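PDB 6B3P: Amy13K from Eubacterium rectale DSM 17629, which probably binds starch through two family 26 carbohydrate-binding modules of a surface-anchored alpha-amylase, here holding maltoheptaose. Local coordinates for residues 166-178 / 190-202. Residues are numbered along the deposited sequence; the frame is centred on the assembly and turned at random.
With GLC (alpha-D-glucopyranose), chain D; GLC (alpha-D-glucopyranose), chain B; EDO (1,2-ethanediol), chain G; FMT (formic acid), chain O.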
ATOM      1  N   ILE A 166      -8.729   2.528 -14.976  1.00 37.26           N
ATOM      2  CA  ILE A 166     -10.168   2.754 -14.963  1.00 31.10           C
ATOM      3  C   ILE A 166     -10.886   1.437 -14.705  1.00 28.24           C
ATOM      4  O   ILE A 166     -10.575   0.427 -15.335  1.00 36.49           O
ATOM      5  CB  ILE A 166     -10.665   3.348 -16.302  1.00 38.21           C
ATOM      6  CG1 ILE A 166     -10.070   4.736 -16.536  1.00 31.93           C
ATOM      7  CG2 ILE A 166     -12.194   3.426 -16.336  1.00 32.94           C
ATOM      8  CD1 ILE A 166     -10.214   5.213 -17.964  1.00 38.09           C
ATOM      9  N   PHE A 167     -11.842   1.446 -13.780  1.00 38.71           N
ATOM     10  CA  PHE A 167     -12.700   0.287 -13.563  1.00 44.65           C
ATOM     11  C   PHE A 167     -13.975   0.464 -14.382  1.00 42.77           C
ATOM     12  O   PHE A 167     -14.491   1.573 -14.487  1.00 37.48           O
ATOM     13  CB  PHE A 167     -13.026   0.113 -12.078  1.00 44.36           C
ATOM     14  CG  PHE A 167     -11.842  -0.295 -11.241  1.00 39.93           C
ATOM     15  CD1 PHE A 167     -11.475  -1.628 -11.141  1.00 41.81           C
ATOM     16  CD2 PHE A 167     -11.099   0.652 -10.555  1.00 39.94           C
ATOM     17  CE1 PHE A 167     -10.390  -2.009 -10.372  1.00 34.37           C
ATOM     18  CE2 PHE A 167     -10.011   0.276  -9.786  1.00 39.07           C
ATOM     19  CZ  PHE A 167      -9.657  -1.056  -9.694  1.00 33.40           C
ATOM     20  N   ASN A 168     -14.474  -0.623 -14.966  1.00 47.08           N
ATOM     21  CA  ASN A 168     -15.654  -0.554 -15.825  1.00 49.36           C
ATOM     22  C   ASN A 168     -16.328  -1.914 -15.988  1.00 50.76           C
ATOM     23  O   ASN A 168     -15.800  -2.931 -15.538  1.00 49.21           O
ATOM     24  CB  ASN A 168     -15.278   0.002 -17.203  1.00 42.53           C
ATOM     25  CG  ASN A 168     -14.411  -0.953 -18.001  1.00 44.88           C
ATOM     26  OD1 ASN A 168     -14.909  -1.889 -18.628  1.00 44.56           O
ATOM     27  ND2 ASN A 168     -13.106  -0.714 -17.993  1.00 43.81           N
ATOM     28  N   ASN A 169     -17.493  -1.919 -16.634  1.00 57.65           N
ATOM     29  CA  ASN A 169     -18.237  -3.153 -16.888  1.00 57.93           C
ATOM     30  C   ASN A 169     -18.359  -3.476 -18.375  1.00 54.33           C
ATOM     31  O   ASN A 169     -19.087  -4.393 -18.754  1.00 51.99           O
ATOM     32  CB  ASN A 169     -19.635  -3.072 -16.260  1.00 58.07           C
ATOM     33  CG  ASN A 169     -20.481  -1.943 -16.834  1.00 57.79           C
ATOM     34  OD1 ASN A 169     -20.069  -1.240 -17.757  1.00 54.11           O
ATOM     35  ND2 ASN A 169     -21.679  -1.772 -16.284  1.00 59.76           N
ATOM     36  N   ASN A 170     -17.633  -2.733 -19.206  1.00 59.95           N
ATOM     37  CA  ASN A 170     -17.712  -2.891 -20.655  1.00 55.93           C
ATOM     38  C   ASN A 170     -19.148  -2.751 -21.151  1.00 59.06           C
ATOM     39  O   ASN A 170     -19.580  -3.485 -22.040  1.00 55.36           O
ATOM     40  CB  ASN A 170     -17.146  -4.248 -21.076  1.00 43.72           C
ATOM     41  CG  ASN A 170     -16.849  -4.323 -22.562  1.00 52.34           C
ATOM     42  OD1 ASN A 170     -16.709  -3.300 -23.232  1.00 54.09           O
ATOM     43  ND2 ASN A 170     -16.751  -5.539 -23.088  1.00 50.75           N
ATOM     44  N   ASN A 171     -19.888  -1.812 -20.570  1.00 59.90           N
ATOM     45  CA  ASN A 171     -21.295  -1.641 -20.908  1.00 55.61           C
ATOM     46  C   ASN A 171     -21.828  -0.278 -20.475  1.00 58.06           C
ATOM     47  O   ASN A 171     -22.959  -0.164 -19.999  1.00 60.39           O
ATOM     48  CB  ASN A 171     -22.126  -2.758 -20.267  1.00 60.87           C
ATOM     49  CG  ASN A 171     -23.495  -2.915 -20.904  1.00 65.40           C
ATOM     50  OD1 ASN A 171     -23.691  -2.593 -22.077  1.00 70.09           O
ATOM     51  ND2 ASN A 171     -24.454  -3.415 -20.128  1.00 66.16           N
ATOM     52  N   GLY A 172     -21.003   0.753 -20.634  1.00 49.12           N
ATOM     53  CA  GLY A 172     -21.433   2.123 -20.413  1.00 52.25           C
ATOM     54  C   GLY A 172     -21.147   2.693 -19.036  1.00 56.43           C
ATOM     55  O   GLY A 172     -21.367   3.884 -18.809  1.00 59.88           O
ATOM     56  N   THR A 173     -20.661   1.857 -18.121  1.00 60.34           N
ATOM     57  CA  THR A 173     -20.345   2.308 -16.767  1.00 65.55           C
ATOM     58  C   THR A 173     -18.848   2.190 -16.494  1.00 58.07           C
ATOM     59  O   THR A 173     -18.257   1.123 -16.648  1.00 47.82           O
ATOM     60  CB  THR A 173     -21.125   1.507 -15.701  1.00 59.34           C
ATOM     61  OG1 THR A 173     -22.528   1.574 -15.981  1.00 64.25           O
ATOM     62  CG2 THR A 173     -20.870   2.066 -14.303  1.00 52.30           C
ATOM     63  N   GLN A 174     -18.242   3.302 -16.090  1.00 47.56           N
ATOM     64  CA  GLN A 174     -16.816   3.338 -15.791  1.00 47.13           C
ATOM     65  C   GLN A 174     -16.501   4.430 -14.775  1.00 45.19           C
ATOM     66  O   GLN A 174     -17.304   5.336 -14.559  1.00 44.66           O
ATOM     67  CB  GLN A 174     -16.004   3.566 -17.068  1.00 48.41           C
ATOM     68  CG  GLN A 174     -16.151   4.966 -17.659  1.00 43.10           C
ATOM     69  CD  GLN A 174     -15.310   5.167 -18.905  1.00 47.20           C
ATOM     70  OE1 GLN A 174     -14.357   5.946 -18.906  1.00 48.13           O
ATOM     71  NE2 GLN A 174     -15.664   4.469 -19.976  1.00 41.35           N
ATOM     72  N   THR A 175     -15.324   4.340 -14.162  1.00 43.81           N
ATOM     73  CA  THR A 175     -14.865   5.355 -13.218  1.00 43.12           C
ATOM     74  C   THR A 175     -14.206   6.515 -13.951  1.00 38.14           C
ATOM     75  O   THR A 175     -13.937   6.434 -15.150  1.00 40.50           O
ATOM     76  CB  THR A 175     -13.848   4.775 -12.208  1.00 46.41           C
ATOM     77  OG1 THR A 175     -12.665   4.355 -12.901  1.00 38.48           O
ATOM     78  CG2 THR A 175     -14.437   3.592 -11.457  1.00 45.73           C
ATOM     79  N   ASP A 176     -13.945   7.596 -13.223  1.00 36.22           N
ATOM     80  CA  ASP A 176     -13.033   8.627 -13.696  1.00 44.82           C
ATOM     81  C   ASP A 176     -11.654   8.011 -13.865  1.00 41.58           C
ATOM     82  O   ASP A 176     -11.399   6.904 -13.390  1.00 32.08           O
ATOM     83  CB  ASP A 176     -12.947   9.799 -12.714  1.00 48.76           C
ATOM     84  CG  ASP A 176     -14.244  10.569 -12.598  1.00 59.20           C
ATOM     85  OD1 ASP A 176     -14.956  10.700 -13.614  1.00 64.15           O
ATOM     86  OD2 ASP A 176     -14.545  11.057 -11.487  1.00 62.64           O
ATOM     87  N   ASN A 177     -10.762   8.730 -14.532  1.00 37.43           N
ATOM     88  CA  ASN A 177      -9.358   8.355 -14.531  1.00 39.48           C
ATOM     89  C   ASN A 177      -8.827   8.298 -13.109  1.00 32.41           C
ATOM     90  O   ASN A 177      -8.938   9.273 -12.367  1.00 38.52           O
ATOM     91  CB  ASN A 177      -8.526   9.345 -15.330  1.00 37.96           C
ATOM     92  CG  ASN A 177      -8.773   9.256 -16.816  1.00 35.18           C
ATOM     93  OD1 ASN A 177      -9.675   8.553 -17.280  1.00 35.81           O
ATOM     94  ND2 ASN A 177      -7.965   9.981 -17.575  1.00 36.93           N
ATOM     95  N   ILE A 178      -8.253   7.160 -12.736  1.00 38.96           N
ATOM     96  CA  ILE A 178      -7.619   7.011 -11.432  1.00 35.08           C
ATOM     97  C   ILE A 178      -6.112   7.151 -11.594  1.00 31.70           C
ATOM     98  O   ILE A 178      -5.472   6.295 -12.196  1.00 35.29           O
ATOM     99  CB  ILE A 178      -7.948   5.650 -10.791  1.00 39.28           C
ATOM    100  CG1 ILE A 178      -9.463   5.466 -10.667  1.00 36.06           C
ATOM    101  CG2 ILE A 178      -7.290   5.533  -9.416  1.00 37.55           C
ATOM    102  CD1 ILE A 178      -9.888   4.021 -10.593  1.00 42.04           C
ATOM    103  N   TRP A 190      -8.153   2.111  -2.383  1.00 39.20           N
ATOM    104  CA  TRP A 190      -9.561   1.732  -2.451  1.00 41.19           C
ATOM    105  C   TRP A 190     -10.320   2.752  -3.291  1.00 35.80           C
ATOM    106  O   TRP A 190     -10.166   3.958  -3.096  1.00 37.38           O
ATOM    107  CB  TRP A 190     -10.169   1.643  -1.051  1.00 45.80           C
ATOM    108  CG  TRP A 190      -9.612   0.538  -0.214  1.00 40.49           C
ATOM    109  CD1 TRP A 190     -10.146  -0.705  -0.037  1.00 44.70           C
ATOM    110  CD2 TRP A 190      -8.412   0.574   0.567  1.00 42.44           C
ATOM    111  NE1 TRP A 190      -9.353  -1.446   0.805  1.00 47.83           N
ATOM    112  CE2 TRP A 190      -8.282  -0.683   1.191  1.00 50.53           C
ATOM    113  CE3 TRP A 190      -7.435   1.547   0.800  1.00 43.29           C
ATOM    114  CZ2 TRP A 190      -7.213  -0.993   2.030  1.00 46.39           C
ATOM    115  CZ3 TRP A 190      -6.374   1.237   1.635  1.00 43.84           C
ATOM    116  CH2 TRP A 190      -6.274  -0.022   2.239  1.00 39.57           C
ATOM    117  N   VAL A 191     -11.141   2.270  -4.220  1.00 39.02           N
ATOM    118  CA  VAL A 191     -11.875   3.151  -5.125  1.00 45.32           C
ATOM    119  C   VAL A 191     -13.375   2.869  -5.093  1.00 38.54           C
ATOM    120  O   VAL A 191     -13.802   1.714  -5.075  1.00 38.80           O
ATOM    121  CB  VAL A 191     -11.366   3.015  -6.576  1.00 41.24           C
ATOM    122  CG1 VAL A 191     -12.038   4.043  -7.484  1.00 44.87           C
ATOM    123  CG2 VAL A 191      -9.851   3.175  -6.625  1.00 42.88           C
ATOM    124  N   THR A 192     -14.163   3.940  -5.075  1.00 47.47           N
ATOM    125  CA  THR A 192     -15.617   3.844  -5.142  1.00 52.79           C
ATOM    126  C   THR A 192     -16.181   4.840  -6.146  1.00 51.46           C
ATOM    127  O   THR A 192     -15.560   5.863  -6.436  1.00 45.33           O
ATOM    128  CB  THR A 192     -16.269   4.111  -3.772  1.00 49.80           C
ATOM    129  OG1 THR A 192     -15.951   5.439  -3.340  1.00 50.35           O
ATOM    130  CG2 THR A 192     -15.782   3.110  -2.738  1.00 47.51           C
ATOM    131  N   GLY A 193     -17.364   4.535  -6.670  1.00 54.74           N
ATOM    132  CA  GLY A 193     -18.085   5.461  -7.522  1.00 54.89           C
ATOM    133  C   GLY A 193     -17.897   5.195  -9.000  1.00 56.97           C
ATOM    134  O   GLY A 193     -17.293   4.198  -9.394  1.00 46.10           O
ATOM    135  N   THR A 194     -18.432   6.098  -9.813  1.00 56.98           N
ATOM    136  CA  THR A 194     -18.309   6.025 -11.262  1.00 54.05           C
ATOM    137  C   THR A 194     -17.988   7.422 -11.783  1.00 55.43           C
ATOM    138  O   THR A 194     -17.661   8.312 -10.996  1.00 50.74           O
ATOM    139  CB  THR A 194     -19.596   5.478 -11.914  1.00 55.76           C
ATOM    140  OG1 THR A 194     -20.725   6.239 -11.469  1.00 64.99           O
ATOM    141  CG2 THR A 194     -19.794   4.014 -11.545  1.00 50.45           C
ATOM    142  N   LYS A 195     -18.071   7.612 -13.097  1.00 54.63           N
ATOM    143  CA  LYS A 195     -17.736   8.892 -13.717  1.00 56.94           C
ATOM    144  C   LYS A 195     -18.460  10.050 -13.039  1.00 54.73           C
ATOM    145  O   LYS A 195     -19.677  10.013 -12.859  1.00 53.16           O
ATOM    146  CB  LYS A 195     -18.081   8.874 -15.206  1.00 51.81           C
ATOM    147  CG  LYS A 195     -17.433   9.991 -16.006  1.00 58.68           C
ATOM    148  CD  LYS A 195     -16.051   9.600 -16.498  1.00 53.03           C
ATOM    149  CE  LYS A 195     -15.380  10.749 -17.230  1.00 63.89           C
ATOM    150  NZ  LYS A 195     -14.110  10.331 -17.881  1.00 70.42           N
ATOM    151  N   GLY A 196     -17.699  11.075 -12.664  1.00 50.47           N
ATOM    152  CA  GLY A 196     -18.250  12.229 -11.982  1.00 48.92           C
ATOM    153  C   GLY A 196     -18.274  12.070 -10.472  1.00 52.33           C
ATOM    154  O   GLY A 196     -18.365  13.060  -9.745  1.00 53.05           O
ATOM    155  N   ASP A 197     -18.181  10.830  -9.999  1.00 61.46           N
ATOM    156  CA  ASP A 197     -18.344  10.540  -8.577  1.00 65.96           C
ATOM    157  C   ASP A 197     -17.305   9.536  -8.069  1.00 65.46           C
ATOM    158  O   ASP A 197     -17.558   8.790  -7.123  1.00 61.81           O
ATOM    159  CB  ASP A 197     -19.762  10.014  -8.318  1.00 64.78           C
ATOM    160  CG  ASP A 197     -20.123   9.987  -6.843  1.00 96.48           C
ATOM    161  OD1 ASP A 197     -19.658  10.871  -6.093  1.00 92.55           O
ATOM    162  OD2 ASP A 197     -20.872   9.075  -6.434  1.00 94.90           O
ATOM    163  N   THR A 198     -16.134   9.528  -8.696  1.00 65.95           N
ATOM    164  CA  THR A 198     -15.075   8.595  -8.324  1.00 58.61           C
ATOM    165  C   THR A 198     -14.248   9.134  -7.158  1.00 49.02           C
ATOM    166  O   THR A 198     -13.747  10.258  -7.210  1.00 49.34           O
ATOM    167  CB  THR A 198     -14.143   8.302  -9.518  1.00 53.69           C
ATOM    168  OG1 THR A 198     -14.910   7.778 -10.609  1.00 49.92           O
ATOM    169  CG2 THR A 198     -13.061   7.293  -9.136  1.00 48.80           C
ATOM    170  N   THR A 199     -14.113   8.319  -6.115  1.00 50.22           N
ATOM    171  CA  THR A 199     -13.334   8.678  -4.932  1.00 52.12           C
ATOM    172  C   THR A 199     -12.241   7.642  -4.670  1.00 45.93           C
ATOM    173  O   THR A 199     -12.504   6.440  -4.677  1.00 40.98           O
ATOM    174  CB  THR A 199     -14.227   8.794  -3.682  1.00 62.24           C
ATOM    175  OG1 THR A 199     -15.390   9.572  -3.986  1.00 61.24           O
ATOM    176  CG2 THR A 199     -13.465   9.447  -2.539  1.00 53.90           C
ATOM    177  N   VAL A 200     -11.021   8.122  -4.438  1.00 45.02           N
ATOM    178  CA  VAL A 200      -9.875   7.254  -4.170  1.00 43.88           C
ATOM    179  C   VAL A 200      -9.404   7.408  -2.724  1.00 43.18           C
ATOM    180  O   VAL A 200      -9.054   8.508  -2.292  1.00 44.08           O
ATOM    181  CB  VAL A 200      -8.696   7.562  -5.118  1.00 42.41           C
ATOM    182  CG1 VAL A 200      -7.535   6.606  -4.859  1.00 39.58           C
ATOM    183  CG2 VAL A 200      -9.141   7.474  -6.571  1.00 41.10           C
ATOM    184  N   TYR A 201      -9.393   6.297  -1.990  1.00 41.74           N
ATOM    185  CA  TYR A 201      -8.956   6.285  -0.597  1.00 48.29           C
ATOM    186  C   TYR A 201      -7.579   5.642  -0.441  1.00 48.53           C
ATOM    187  O   TYR A 201      -7.291   4.609  -1.049  1.00 39.52           O
ATOM    188  CB  TYR A 201      -9.971   5.542   0.272  1.00 52.82           C
ATOM    189  CG  TYR A 201     -11.352   6.145   0.258  1.00 59.92           C
ATOM    190  CD1 TYR A 201     -11.649   7.257   1.034  1.00 56.30           C
ATOM    191  CD2 TYR A 201     -12.363   5.599  -0.522  1.00 60.12           C
ATOM    192  CE1 TYR A 201     -12.911   7.815   1.028  1.00 64.20           C
ATOM    193  CE2 TYR A 201     -13.631   6.148  -0.534  1.00 61.44           C
ATOM    194  CZ  TYR A 201     -13.900   7.256   0.244  1.00 66.52           C
ATOM    195  OH  TYR A 201     -15.159   7.808   0.236  1.00 71.68           O
ATOM    196  N   LYS A 202      -6.740   6.256   0.389  1.00 46.09           N
ATOM    197  CA  LYS A 202      -5.407   5.738   0.681  1.00 46.33           C
ATOM    198  C   LYS A 202      -5.398   4.913   1.964  1.00 46.95           C
ATOM    199  O   LYS A 202      -4.441   4.191   2.238  1.00 49.48           O
ATOM    200  CB  LYS A 202      -4.410   6.893   0.774  1.00 36.95           C
ATOM    201  CG  LYS A 202      -4.020   7.449  -0.591  1.00 38.91           C
ATOM    202  CD  LYS A 202      -3.377   8.824  -0.510  1.00 45.13           C
ATOM    203  CE  LYS A 202      -1.967   8.752   0.039  1.00 53.17           C
ATOM    204  NZ  LYS A 202      -1.177   9.958  -0.332  1.00 55.66           N
TER
HETATM  205  C1  GLC D   2      -8.782   6.293 -21.229  1.00 35.64           C
HETATM  206  C2  GLC D   2      -8.822   7.636 -20.556  1.00 36.45           C
HETATM  207  C3  GLC D   2      -8.079   8.661 -21.376  1.00 37.75           C
HETATM  208  C4  GLC D   2      -6.695   8.173 -21.698  1.00 34.27           C
HETATM  209  C5  GLC D   2      -6.773   6.828 -22.372  1.00 34.56           C
HETATM  210  C6  GLC D   2      -5.401   6.288 -22.706  1.00 36.59           C
HETATM  211  O2  GLC D   2     -10.155   8.014 -20.337  1.00 34.81           O
HETATM  212  O3  GLC D   2      -7.978   9.853 -20.663  1.00 34.88           O
HETATM  213  O4  GLC D   2      -6.010   9.146 -22.477  1.00 40.33           O
HETATM  214  O5  GLC D   2      -7.450   5.940 -21.518  1.00 36.47           O
HETATM  215  O6  GLC D   2      -5.435   5.072 -23.409  1.00 38.34           O
HETATM  216  C1  GLC B   1     -12.601   3.908 -23.877  1.00 46.50           C
HETATM  217  C2  GLC B   1     -12.851   4.605 -22.550  1.00 44.51           C
HETATM  218  C3  GLC B   1     -11.897   5.732 -22.315  1.00 36.66           C
HETATM  219  C4  GLC B   1     -10.494   5.242 -22.498  1.00 35.94           C
HETATM  220  C5  GLC B   1     -10.328   4.596 -23.855  1.00 34.63           C
HETATM  221  C6  GLC B   1      -8.942   4.045 -24.053  1.00 40.01           C
HETATM  222  O1  GLC B   1     -13.028   4.685 -24.999  0.50 38.76           O
HETATM  223  O2  GLC B   1     -14.139   5.125 -22.495  1.00 41.10           O
HETATM  224  O3  GLC B   1     -12.027   6.236 -21.006  1.00 50.01           O
HETATM  225  O4  GLC B   1      -9.628   6.344 -22.362  1.00 38.05           O
HETATM  226  O5  GLC B   1     -11.237   3.553 -23.963  1.00 34.57           O
HETATM  227  O6  GLC B   1      -8.730   3.609 -25.359  1.00 37.70           O
HETATM  228  C1  EDO G 408     -17.822   1.220 -22.435  1.00 61.60           C
HETATM  229  O1  EDO G 408     -17.494  -0.167 -22.582  1.00 62.14           O
HETATM  230  C2  EDO G 408     -17.860   1.590 -20.955  1.00 56.02           C
HETATM  231  O2  EDO G 408     -17.941   0.403 -20.156  1.00 53.13           O
HETATM  232  C   FMT O 416     -20.470   5.806 -15.647  1.00 62.16           C
HETATM  233  O1  FMT O 416     -19.986   5.965 -16.768  1.00 55.66           O
HETATM  234  O2  FMT O 416     -20.681   6.753 -14.891  1.00 61.56           O
HETATM  235  O   HOH W   1     -12.567   7.698 -17.197  1.00 37.66           O
HETATM  236  O   HOH W   2     -15.195  12.650  -9.232  1.00 55.61           O
HETATM  237  O   HOH W   3     -12.264  11.386  -9.319  1.00 58.42           O
HETATM  238  O   HOH W   4     -11.521  11.374 -15.871  1.00 28.95           O
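Ile-178 and Val-191 meet tip to tip, CD1 of Ile-178 lying 3.8 Å from CG1 of Val-191. The other branch, CG2 of Ile-178, packs against CG2 of Val-200 at 3.9 Å, and the Phe-167 ring, stacked on Tyr-107, adds a looser approach to Val-191. One isoleucine thus spans both strands of the 188-192/199-201 hairpin. Outward, Thr-198 changes the chemistry: with chi1 at -58° its OG1 sits beside its own backbone N and accepts the N-H of Asp-176 (N to OG1 2.8 Å) at a nearly straight 170°. The carboxylate of Asp-176 slides past this threonine in the opposite direction. Its OD1 takes the N-H of Gly-196 (N to OD1 2.9 Å) from the syn side, 25° out of the carboxylate plane, while two waters lie within hydrogen-bonding distance of OD2. The Gly-196 N-H would probably lose this acceptor, and the turn part of its hold on the loop, if Asp-176 were an alanine. Lys-195 N donates to Gln-174 O in a bent backbone hydrogen bond; its NZ remains 4.4 Å from Asp-176 OD1, too far for a salt bridge, but shares a water with Asn-177 OD1. Next to these bonds, Gln-174 and Asn-177 each exchange two hydrogen bonds with a glucose. The bonds from Lys-195 N and Gly-196 N tie the type II turn 194-197 to this sugar-binding loop and probably help to position it, joining the two sheets of a CBM26 beta-sandwich at its glycan site.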